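Local coordinates for protein pyruvate kinase 1 (Trypanosoma brucei brucei, PDB 4KCT) that catalyses the last step of glycolysis, phosphoryl transfer from phosphoenolpyruvate to ADP, and also has an intrinsic decarboxylase activity toward oxaloacetate, at residues Ala115-Gly120 and Thr173-Ile178. Sequence-based numbering, arbitrary orientation.
Sequences AYEKVG and TDRRGI
E117 and R175 meet at the ends of their side chains, from two surface loops, and join in a salt bridge that carries the whole contact. NH1 of R175 donates to OE2 of E117 over 3.2 Å, with an N-H...O angle of 153°, and NH2 of R175 stands close by at 3.5 Å from the same OE2. The carboxylate oxygen lies nearly level with the guanidinium, at its rim, and accepts through its anti lone pair, the one turned away from OE1. With OE2 engaged on its anti side and the planes 61° apart, the pair meets through one oxygen and is not the flat, two-pronged kind. E117 spans its share of the gap with an extended chain, CG anti to the backbone N (chi1 172°), while R175 bends at chi2. Only 85 Å² is buried, and the CA atoms of E117 and R175 remain 9.4 Å apart, so long side chains bridge separated backbones. K118 NZ, 6.5 Å from R175 NH2, adds a like charge nearby.

Behind this pair, a type I turn from Y116 to V119 carries E117. NE and NH1 of R176 both donate to the carbonyl O of D174, holding the R176 side chain against the backbone just before R175. L94 lies between the two loops: its backbone bonds to E117 and G120, and the side chains of D174 and R175 rest on it. The contact thus links, at the surface of the B domain, the loop between strands 107-111 and 124-126 to the approach to strand 177-179, which lies between 90-91 and 141-144 in the mixed sheet, apart from the eight-stranded barrel.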
loop_
_atom_site.group_PDB
_atom_site.type_symbol
_atom_site.label_atom_id
_atom_site.label_comp_id
_atom_site.label_asym_id
_atom_site.label_seq_id
_atom_site.Cartn_x
_atom_site.Cartn_y
_atom_site.Cartn_z
ATOM N N ALA A 115 40.409 -9.796 48.912
ATOM C CA ALA A 115 40.596 -10.253 50.304
ATOM C C ALA A 115 39.338 -10.972 50.813
ATOM O O ALA A 115 39.421 -11.873 51.650
ATOM C CB ALA A 115 40.950 -9.099 51.222
ATOM N N TYR A 116 38.173 -10.555 50.316
ATOM C CA TYR A 116 36.895 -11.020 50.855
ATOM C C TYR A 116 36.327 -12.222 50.084
ATOM O O TYR A 116 35.209 -12.690 50.363
ATOM C CB TYR A 116 35.872 -9.873 50.896
ATOM C CG TYR A 116 36.201 -8.839 51.941
ATOM C CD1 TYR A 116 35.820 -9.021 53.260
ATOM C CD2 TYR A 116 37.054 -7.774 51.644
ATOM C CE1 TYR A 116 36.241 -8.144 54.256
ATOM C CE2 TYR A 116 37.480 -6.897 52.632
ATOM C CZ TYR A 116 37.052 -7.077 53.929
ATOM O OH TYR A 116 37.424 -6.174 54.898
ATOM N N GLU A 117 37.103 -12.729 49.134
ATOM C CA GLU A 117 36.599 -13.712 48.185
ATOM C C GLU A 117 36.040 -14.962 48.883
ATOM O O GLU A 117 35.057 -15.573 48.415
ATOM C CB GLU A 117 37.713 -14.110 47.215
ATOM C CG GLU A 117 37.351 -15.263 46.308
ATOM C CD GLU A 117 38.504 -15.679 45.421
ATOM O OE1 GLU A 117 39.626 -15.147 45.601
ATOM O OE2 GLU A 117 38.288 -16.535 44.541
ATOM N N LYS A 118 36.684 -15.378 49.975
ATOM C CA LYS A 118 36.353 -16.666 50.568
ATOM C C LYS A 118 35.570 -16.584 51.860
ATOM O O LYS A 118 35.246 -17.614 52.451
ATOM C CB LYS A 118 37.605 -17.542 50.726
ATOM C CG LYS A 118 38.303 -17.817 49.401
ATOM C CD LYS A 118 39.509 -18.722 49.589
ATOM C CE LYS A 118 40.357 -18.797 48.323
ATOM N NZ LYS A 118 41.649 -19.502 48.594
ATOM N N VAL A 119 35.185 -15.372 52.250
ATOM C CA VAL A 119 34.605 -15.135 53.585
ATOM C C VAL A 119 33.411 -14.194 53.527
ATOM O O VAL A 119 33.262 -13.316 54.390
ATOM C CB VAL A 119 35.621 -14.483 54.569
ATOM C CG1 VAL A 119 36.606 -15.500 55.079
ATOM C CG2 VAL A 119 36.320 -13.304 53.911
ATOM N N GLY A 120 32.506 -14.422 52.582
ATOM C CA GLY A 120 31.353 -13.560 52.475
ATOM C C GLY A 120 30.392 -13.762 53.633
ATOM O O GLY A 120 30.212 -14.885 54.136
ATOM N N THR A 173 24.299 -19.468 48.265
ATOM C CA THR A 173 25.425 -20.384 48.476
ATOM C C THR A 173 26.672 -19.887 47.700
ATOM O O THR A 173 26.647 -18.807 47.091
ATOM C CB THR A 173 25.062 -21.818 48.034
ATOM O OG1 THR A 173 24.614 -21.789 46.677
ATOM C CG2 THR A 173 23.927 -22.393 48.921
ATOM N N ASP A 174 27.748 -20.675 47.720
ATOM C CA ASP A 174 29.031 -20.233 47.164
ATOM C C ASP A 174 28.933 -19.919 45.653
ATOM O O ASP A 174 28.347 -20.685 44.887
ATOM C CB ASP A 174 30.109 -21.295 47.404
ATOM C CG ASP A 174 30.622 -21.316 48.858
ATOM O OD1 ASP A 174 30.210 -20.446 49.671
ATOM O OD2 ASP A 174 31.471 -22.197 49.170
ATOM N N ARG A 175 29.584 -18.838 45.230
ATOM C CA ARG A 175 29.802 -18.546 43.792
ATOM C C ARG A 175 28.519 -18.594 42.948
ATOM O O ARG A 175 28.503 -19.237 41.901
ATOM C CB ARG A 175 30.839 -19.506 43.188
ATOM C CG ARG A 175 32.208 -19.435 43.836
ATOM C CD ARG A 175 33.325 -19.345 42.806
ATOM N NE ARG A 175 34.584 -19.840 43.362
ATOM C CZ ARG A 175 35.532 -19.075 43.911
ATOM N NH1 ARG A 175 35.437 -17.746 43.888
ATOM N NH2 ARG A 175 36.605 -19.642 44.442
ATOM N N ARG A 176 27.530 -17.787 43.317
ATOM C CA ARG A 176 26.317 -17.632 42.514
ATOM C C ARG A 176 26.539 -16.612 41.396
ATOM O O ARG A 176 27.414 -15.737 41.501
ATOM C CB ARG A 176 25.155 -17.182 43.397
ATOM C CG ARG A 176 24.837 -18.130 44.550
ATOM C CD ARG A 176 24.339 -19.455 44.024
ATOM N NE ARG A 176 25.455 -20.331 43.725
ATOM C CZ ARG A 176 25.370 -21.406 42.958
ATOM N NH1 ARG A 176 26.464 -22.101 42.680
ATOM N NH2 ARG A 176 24.195 -21.790 42.474
ATOM N N GLY A 177 25.839 -16.808 40.277
ATOM C CA GLY A 177 25.905 -15.881 39.135
ATOM C C GLY A 177 25.459 -14.463 39.476
ATOM O O GLY A 177 24.495 -14.262 40.233
ATOM N N ILE A 178 26.095 -13.485 38.823
ATOM C CA ILE A 178 25.757 -12.058 38.956
ATOM C C ILE A 178 25.380 -11.516 37.572
ATOM O O ILE A 178 26.028 -11.843 36.567
ATOM C CB ILE A 178 26.995 -11.268 39.498
ATOM C CG1 ILE A 178 27.278 -11.637 40.966
ATOM C CG2 ILE A 178 26.831 -9.751 39.312
ATOM C CD1 ILE A 178 26.209 -11.145 41.941
#